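Local coordinates for protein diaminopimelate decarboxylase (Phaeodactylum tricornutum, PDB 7JPJ) that probably decarboxylates diaminopimelate to lysine with the help of pyridoxal 5'-phosphate, and works as an obligate dimer, at residues K298-T301 with H307-L310; I333-G336 with D342-D345; Y395-S400 with A410-V415. One frame throughout, in Å; residues are numbered along the deposited sequence.

Contact 1 (K298-T301 with H307-L310)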
loop_
_atom_site.group_PDB
_atom_site.type_symbol
_atom_site.label_atom_id
_atom_site.label_comp_id
_atom_site.label_asym_id
_atom_site.label_seq_id
_atom_site.Cartn_x
_atom_site.Cartn_y
_atom_site.Cartn_z
ATOM N N LYS A 298 -21.948 -12.482 1.381
ATOM C CA LYS A 298 -21.783 -13.442 0.295
ATOM C C LYS A 298 -22.785 -13.107 -0.802
ATOM O O LYS A 298 -23.996 -13.164 -0.572
ATOM C CB LYS A 298 -21.984 -14.875 0.799
ATOM C CG LYS A 298 -21.711 -15.958 -0.227
ATOM C CD LYS A 298 -21.977 -17.339 0.354
ATOM C CE LYS A 298 -21.742 -18.432 -0.677
ATOM N NZ LYS A 298 -21.965 -19.796 -0.117
ATOM N N VAL A 299 -22.285 -12.753 -1.987
ATOM C CA VAL A 299 -23.124 -12.294 -3.087
ATOM C C VAL A 299 -22.830 -13.123 -4.332
ATOM O O VAL A 299 -21.804 -13.800 -4.431
ATOM C CB VAL A 299 -22.919 -10.792 -3.380
ATOM C CG1 VAL A 299 -23.154 -9.974 -2.122
ATOM C CG2 VAL A 299 -21.526 -10.544 -3.924
ATOM N N HIS A 300 -23.749 -13.059 -5.295
ATOM C CA HIS A 300 -23.651 -13.855 -6.509
ATOM C C HIS A 300 -23.942 -13.006 -7.739
ATOM O O HIS A 300 -24.644 -11.992 -7.668
ATOM C CB HIS A 300 -24.625 -15.049 -6.487
ATOM C CG HIS A 300 -24.675 -15.772 -5.178
ATOM N ND1 HIS A 300 -23.827 -16.816 -4.869
ATOM C CD2 HIS A 300 -25.477 -15.609 -4.100
ATOM C CE1 HIS A 300 -24.103 -17.262 -3.657
ATOM N NE2 HIS A 300 -25.100 -16.546 -3.167
ATOM N N THR A 301 -23.386 -13.436 -8.868
ATOM C CA THR A 301 -23.760 -12.953 -10.187
ATOM C C THR A 301 -24.191 -14.146 -11.031
ATOM O O THR A 301 -23.894 -15.298 -10.703
ATOM C CB THR A 301 -22.606 -12.207 -10.877
ATOM O OG1 THR A 301 -21.387 -12.937 -10.704
ATOM C CG2 THR A 301 -22.439 -10.817 -10.290
ATOM N N HIS A 307 -19.713 -15.307 -10.892
ATOM C CA HIS A 307 -18.938 -15.821 -9.776
ATOM C C HIS A 307 -19.783 -15.790 -8.513
ATOM O O HIS A 307 -20.849 -15.169 -8.461
ATOM C CB HIS A 307 -17.652 -15.010 -9.562
ATOM C CG HIS A 307 -16.703 -15.062 -10.716
ATOM N ND1 HIS A 307 -16.928 -14.390 -11.898
ATOM C CD2 HIS A 307 -15.520 -15.704 -10.868
ATOM C CE1 HIS A 307 -15.928 -14.620 -12.730
ATOM N NE2 HIS A 307 -15.060 -15.413 -12.130
ATOM N N THR A 308 -19.290 -16.483 -7.493
ATOM C CA THR A 308 -19.764 -16.336 -6.125
ATOM C C THR A 308 -18.681 -15.619 -5.334
ATOM O O THR A 308 -17.522 -16.042 -5.341
ATOM C CB THR A 308 -20.086 -17.695 -5.498
ATOM O OG1 THR A 308 -21.320 -18.185 -6.034
ATOM C CG2 THR A 308 -20.210 -17.573 -3.985
ATOM N N PHE A 309 -19.056 -14.526 -4.674
ATOM C CA PHE A 309 -18.108 -13.647 -4.004
ATOM C C PHE A 309 -18.243 -13.778 -2.493
ATOM O O PHE A 309 -19.349 -13.670 -1.952
ATOM C CB PHE A 309 -18.325 -12.189 -4.415
ATOM C CG PHE A 309 -18.099 -11.925 -5.877
ATOM C CD1 PHE A 309 -19.104 -12.153 -6.802
ATOM C CD2 PHE A 309 -16.884 -11.435 -6.327
ATOM C CE1 PHE A 309 -18.895 -11.904 -8.146
ATOM C CE2 PHE A 309 -16.673 -11.184 -7.669
ATOM C CZ PHE A 309 -17.678 -11.419 -8.579
ATOM N N LEU A 310 -17.116 -14.003 -1.821
ATOM C CA LEU A 310 -17.029 -13.929 -0.369
ATOM C C LEU A 310 -16.416 -12.585 0.006
ATOM O O LEU A 310 -15.267 -12.302 -0.352
ATOM C CB LEU A 310 -16.187 -15.071 0.194
ATOM C CG LEU A 310 -16.718 -16.502 0.092
ATOM C CD1 LEU A 310 -15.823 -17.429 0.887
ATOM C CD2 LEU A 310 -18.151 -16.592 0.583
#

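Contact 2 (I333-G336 with D342-D345)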
loop_
_atom_site.group_PDB
_atom_site.type_symbol
_atom_site.label_atom_id
_atom_site.label_comp_id
_atom_site.label_asym_id
_atom_site.label_seq_id
_atom_site.Cartn_x
_atom_site.Cartn_y
_atom_site.Cartn_z
ATOM N N ILE A 333 -11.025 -21.856 5.182
ATOM C CA ILE A 333 -12.260 -21.367 5.780
ATOM C C ILE A 333 -12.657 -22.316 6.899
ATOM O O ILE A 333 -12.855 -23.515 6.665
ATOM C CB ILE A 333 -13.378 -21.235 4.738
ATOM C CG1 ILE A 333 -13.072 -20.067 3.802
ATOM C CG2 ILE A 333 -14.726 -21.052 5.424
ATOM C CD1 ILE A 333 -14.009 -19.976 2.633
ATOM N N LEU A 334 -12.771 -21.782 8.116
ATOM C CA LEU A 334 -13.133 -22.533 9.307
ATOM C C LEU A 334 -14.513 -22.112 9.805
ATOM O O LEU A 334 -14.946 -20.982 9.555
ATOM C CB LEU A 334 -12.102 -22.325 10.423
ATOM C CG LEU A 334 -10.681 -22.777 10.076
ATOM C CD1 LEU A 334 -9.680 -22.268 11.100
ATOM C CD2 LEU A 334 -10.618 -24.293 9.956
ATOM N N PRO A 335 -15.228 -22.994 10.504
ATOM C CA PRO A 335 -16.572 -22.638 10.980
ATOM C C PRO A 335 -16.516 -21.537 12.027
ATOM O O PRO A 335 -15.713 -21.586 12.962
ATOM C CB PRO A 335 -17.101 -23.949 11.572
ATOM C CG PRO A 335 -15.872 -24.728 11.915
ATOM C CD PRO A 335 -14.870 -24.379 10.856
ATOM N N GLY A 336 -17.386 -20.538 11.864
ATOM C CA GLY A 336 -17.546 -19.494 12.866
ATOM C C GLY A 336 -18.018 -19.999 14.214
ATOM O O GLY A 336 -18.047 -19.224 15.177
ATOM N N ASP A 342 -17.784 -29.006 13.219
ATOM C CA ASP A 342 -18.546 -28.302 12.197
ATOM C C ASP A 342 -17.735 -28.003 10.944
ATOM O O ASP A 342 -18.181 -27.207 10.111
ATOM C CB ASP A 342 -19.113 -26.996 12.761
ATOM C CG ASP A 342 -19.893 -27.204 14.039
ATOM O OD1 ASP A 342 -20.486 -28.292 14.206
ATOM O OD2 ASP A 342 -19.921 -26.277 14.874
ATOM N N VAL A 343 -16.557 -28.610 10.790
ATOM C CA VAL A 343 -15.790 -28.411 9.564
ATOM C C VAL A 343 -16.543 -28.989 8.371
ATOM O O VAL A 343 -16.787 -28.296 7.375
ATOM C CB VAL A 343 -14.384 -29.023 9.697
ATOM C CG1 VAL A 343 -13.587 -28.789 8.423
ATOM C CG2 VAL A 343 -13.663 -28.432 10.899
ATOM N N GLY A 344 -16.931 -30.261 8.457
ATOM C CA GLY A 344 -17.753 -30.867 7.428
ATOM C C GLY A 344 -16.963 -31.267 6.195
ATOM O O GLY A 344 -15.738 -31.427 6.218
ATOM N N ASP A 345 -17.699 -31.433 5.085
ATOM C CA ASP A 345 -17.086 -31.851 3.828
ATOM C C ASP A 345 -17.762 -31.212 2.618
ATOM O O ASP A 345 -17.804 -31.820 1.543
ATOM C CB ASP A 345 -17.107 -33.382 3.693
ATOM C CG ASP A 345 -18.477 -33.979 3.975
ATOM O OD1 ASP A 345 -19.481 -33.228 3.969
ATOM O OD2 ASP A 345 -18.550 -35.205 4.211
#

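Contact 3 (Y395-S400 with A410-V415). With SO4 (sulfate ion), chain D.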
loop_
_atom_site.group_PDB
_atom_site.type_symbol
_atom_site.label_atom_id
_atom_site.label_comp_id
_atom_site.label_asym_id
_atom_site.label_seq_id
_atom_site.Cartn_x
_atom_site.Cartn_y
_atom_site.Cartn_z
ATOM N N TYR A 395 5.683 -8.624 5.233
ATOM C CA TYR A 395 5.262 -7.563 4.318
ATOM C C TYR A 395 3.740 -7.489 4.201
ATOM O O TYR A 395 3.189 -7.268 3.121
ATOM C CB TYR A 395 5.913 -7.733 2.945
ATOM C CG TYR A 395 7.417 -7.824 3.022
ATOM C CD1 TYR A 395 8.183 -6.701 3.288
ATOM C CD2 TYR A 395 8.071 -9.035 2.839
ATOM C CE1 TYR A 395 9.558 -6.774 3.364
ATOM C CE2 TYR A 395 9.447 -9.121 2.913
ATOM C CZ TYR A 395 10.187 -7.985 3.176
ATOM O OH TYR A 395 11.560 -8.058 3.253
ATOM N N CYS A 396 3.055 -7.678 5.330
ATOM C CA CYS A 396 1.609 -7.479 5.398
ATOM C C CYS A 396 1.273 -6.442 6.458
ATOM O O CYS A 396 0.890 -5.323 6.110
ATOM C CB CYS A 396 0.894 -8.807 5.658
ATOM S SG CYS A 396 1.103 -10.023 4.339
ATOM N N SER A 397 1.408 -6.772 7.745
ATOM C CA SER A 397 1.263 -5.758 8.781
ATOM C C SER A 397 2.286 -4.641 8.604
ATOM O O SER A 397 1.971 -3.462 8.806
ATOM C CB SER A 397 1.402 -6.395 10.163
ATOM O OG SER A 397 1.320 -5.415 11.179
ATOM N N GLY A 398 3.510 -4.989 8.209
ATOM C CA GLY A 398 4.544 -3.991 8.015
ATOM C C GLY A 398 4.509 -3.261 6.689
ATOM O O GLY A 398 5.306 -2.340 6.492
ATOM N N MET A 399 3.615 -3.645 5.777
ATOM C CA MET A 399 3.515 -2.973 4.487
ATOM C C MET A 399 2.126 -3.166 3.891
ATOM O O MET A 399 1.901 -4.074 3.084
ATOM C CB MET A 399 4.594 -3.482 3.528
ATOM C CG MET A 399 4.471 -2.967 2.099
ATOM S SD MET A 399 5.275 -4.039 0.896
ATOM C CE MET A 399 3.849 -4.859 0.189
ATOM N N SER A 400 1.183 -2.324 4.297
ATOM C CA SER A 400 -0.177 -2.378 3.792
ATOM C C SER A 400 -0.722 -0.961 3.731
ATOM O O SER A 400 -0.092 -0.009 4.197
ATOM C CB SER A 400 -1.072 -3.264 4.669
ATOM O OG SER A 400 -1.174 -2.746 5.986
ATOM N N ALA A 410 -5.516 -3.254 12.140
ATOM C CA ALA A 410 -5.912 -4.493 12.791
ATOM C C ALA A 410 -4.979 -4.819 13.957
ATOM O O ALA A 410 -3.790 -4.489 13.927
ATOM C CB ALA A 410 -5.912 -5.647 11.791
ATOM N N PRO A 411 -5.494 -5.467 14.999
ATOM C CA PRO A 411 -4.641 -5.877 16.120
ATOM C C PRO A 411 -3.743 -7.045 15.740
ATOM O O PRO A 411 -3.860 -7.643 14.671
ATOM C CB PRO A 411 -5.648 -6.276 17.202
ATOM C CG PRO A 411 -6.864 -6.674 16.447
ATOM C CD PRO A 411 -6.913 -5.774 15.246
ATOM N N GLU A 412 -2.826 -7.368 16.652
ATOM C CA GLU A 412 -1.903 -8.481 16.478
ATOM C C GLU A 412 -1.973 -9.397 17.691
ATOM O O GLU A 412 -2.026 -8.928 18.832
ATOM C CB GLU A 412 -0.464 -7.992 16.276
ATOM C CG GLU A 412 -0.162 -7.526 14.864
ATOM C CD GLU A 412 1.173 -6.807 14.758
ATOM O OE1 GLU A 412 1.578 -6.155 15.746
ATOM O OE2 GLU A 412 1.814 -6.888 13.688
ATOM N N VAL A 413 -1.973 -10.702 17.437
ATOM C CA VAL A 413 -2.089 -11.714 18.478
ATOM C C VAL A 413 -0.908 -12.667 18.362
ATOM O O VAL A 413 -0.447 -12.968 17.255
ATOM C CB VAL A 413 -3.428 -12.476 18.375
ATOM C CG1 VAL A 413 -3.522 -13.570 19.429
ATOM C CG2 VAL A 413 -4.594 -11.513 18.508
ATOM N N LEU A 414 -0.408 -13.126 19.507
ATOM C CA LEU A 414 0.653 -14.122 19.579
ATOM C C LEU A 414 0.096 -15.398 20.197
ATOM O O LEU A 414 -0.533 -15.352 21.259
ATOM C CB LEU A 414 1.832 -13.600 20.403
ATOM C CG LEU A 414 3.160 -14.353 20.304
ATOM C CD1 LEU A 414 3.742 -14.233 18.906
ATOM C CD2 LEU A 414 4.145 -13.842 21.345
ATOM N N VAL A 415 0.325 -16.529 19.537
ATOM C CA VAL A 415 -0.162 -17.828 19.993
ATOM C C VAL A 415 1.030 -18.616 20.522
ATOM O O VAL A 415 1.912 -19.019 19.753
ATOM C CB VAL A 415 -0.885 -18.591 18.876
ATOM C CG1 VAL A 415 -1.726 -19.706 19.463
ATOM C CG2 VAL A 415 -1.755 -17.641 18.067
HETATM S S SO4 D . 13.553 -10.968 2.011
HETATM O O1 SO4 D . 12.580 -11.722 1.225
HETATM O O2 SO4 D . 14.556 -11.886 2.549
HETATM O O3 SO4 D . 12.879 -10.286 3.111
HETATM O O4 SO4 D . 14.194 -9.972 1.156
#

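Contact 1 (K298-T301 with H307-L310)
V299 and F309 form the hydrogen-bonded pair of an antiparallel beta hairpin, built from strands 289-300 and 308-312. The two short strand segments run at 160° to each other. V299 N gives a bond to F309 O at 3.1 Å. F309 N returns one to V299 O at 2.9 Å, nearly straight. Beyond the paired strands, T301 N still reaches H307 O at 3.1 Å. The hydroxyl of T301 then takes over as acceptor, with H307 N 2.9 Å from T301 OG1.

K298, H300, T308 and L310 share one face. K298 is extended, with CG anti to the backbone N (chi1 -175°). Its chain lies alongside L310, where K298 CG meets L310 CD2 at 3.7 Å. Further out, K298 CE passes T308 CG2 at 3.7 Å. The H300 ring presents its edge to T308. H300 ND1 and T308 OG1 are hydrogen-bonded at 3.1 Å, near the ring plane. On the other face V299 CG2 rests on F309 CB at 3.6 Å. The F309 ring has T301 OG1 at its edge.

T301 OG1 is also bonded to P170 O of the second subunit, and S171 of the second subunit packs on F309, so the hairpin takes part in the dimer contact. The ammonium of K298 ends in a salt bridge with E348 of strand 347-353. That strand pairs with 308-312 on the side away from 289-300.

Contact 2 (I333-G336 with D342-D345)
P335 and V343 mark the nearest backbone approach, with their CA atoms 6.0 Å apart. Segment 333-336 carries the end of strand 331-334 and then turns into loop at P335. The backbone of L334 is still hydrogen-bonded to I386 of strand 386-390. Segment 342-345 belongs to the same connection, which continues to strand 347-353. The contact therefore lies in a strand-to-strand loop of the mixed beta sheet, far from the cofactor site.

The contact rests on packing of P335 against the backbone and side chains of D342 and V343. The CB bond of P335 points toward the other segment. P335 CB touches D342 O at 3.7 Å and D342 CB at 3.8 Å. P335 CG lies over the same peptide, 4.1 Å from V343 N. D342 CG stands beside the backbone N (chi1 -53°), and its OD2 is held by S337 OG.

The carbonyl oxygens of D342 and V343 are both held by R379 of strand 373-379, NH2 on the first and NE on the second. P14 of helix 14-24 packs on both P335 and V343. On that valine, one methyl completes the apolar contact: V343 CG2 sits 4.2 Å from P335 CD.

Contact 3 (Y395-S400 with A410-V415)
S397 and E412 meet by one hydrogen bond inside the protein, joining the loop after strand 386-390 to strand 412-415. The side chain of E412 carries it. CB points toward the loop segment. CG stands beside the backbone N and anti to the carbonyl carbon (chi1 -80°), and the chain is extended beyond it. This brings CD to 3.8 Å from S397 OG. At the tip, E412 OE2 accepts a bond from S397 OG at 3.0 Å. The hydroxyl does not lie in the carboxylate plane but approaches from above it, 51° out. S397 CB follows behind, 3.6 Å from E412 OE2. The serine reaches across because its OG is anti to its own backbone N (chi1 178°).

Y32 OH also bonds to E412 OE2, while N64 ND2 holds OE1. R425 adds a long, weak ion pair to OE1. These partners fix the carboxylate's rotation and satisfy its buried oxygens. An alanine in place of E412 would probably leave the hydroxyls of S397 and Y32 and the amide of N64 without the carboxylate that accepts from them.

Two residues before S397, Y395 OH donates to sulfate O3 at 2.6 Å, with that oxygen near the plane of the phenol ring. The sulfate is also held by G238 N, G281 N and T282 OG1. It probably occupies the cofactor's phosphate site, as this family binds pyridoxal phosphate through such glycine-rich loops and a tyrosine.

Strand 412-415 runs parallel to strand 29-33, whose Y30 packs on both S397 and E412. On its other side it pairs with strand 421-423, and V413 and V415 lean on helix 14-24.

In the fold
All three contacts reach the same mixed beta sheet but at different depths. Contact 1 is partly buried and peripheral, its centre about 33 Å from the chain's centre, and is held mainly by backbone hydrogen bonds. Contact 2 is buried though also far out, and relies on van der Waals packing of a proline. These two meet directly, with L310 CD1 3.6 Å from I333 CD1. Contact 3 is buried near the middle, about 12 Å from the chain's centre, and turns on a serine and a glutamate. Its nearest atoms stay about 17 Å from contact 1 and 12 Å from contact 2. Contacts 1 and 3 both touch the second subunit; contact 2 does not.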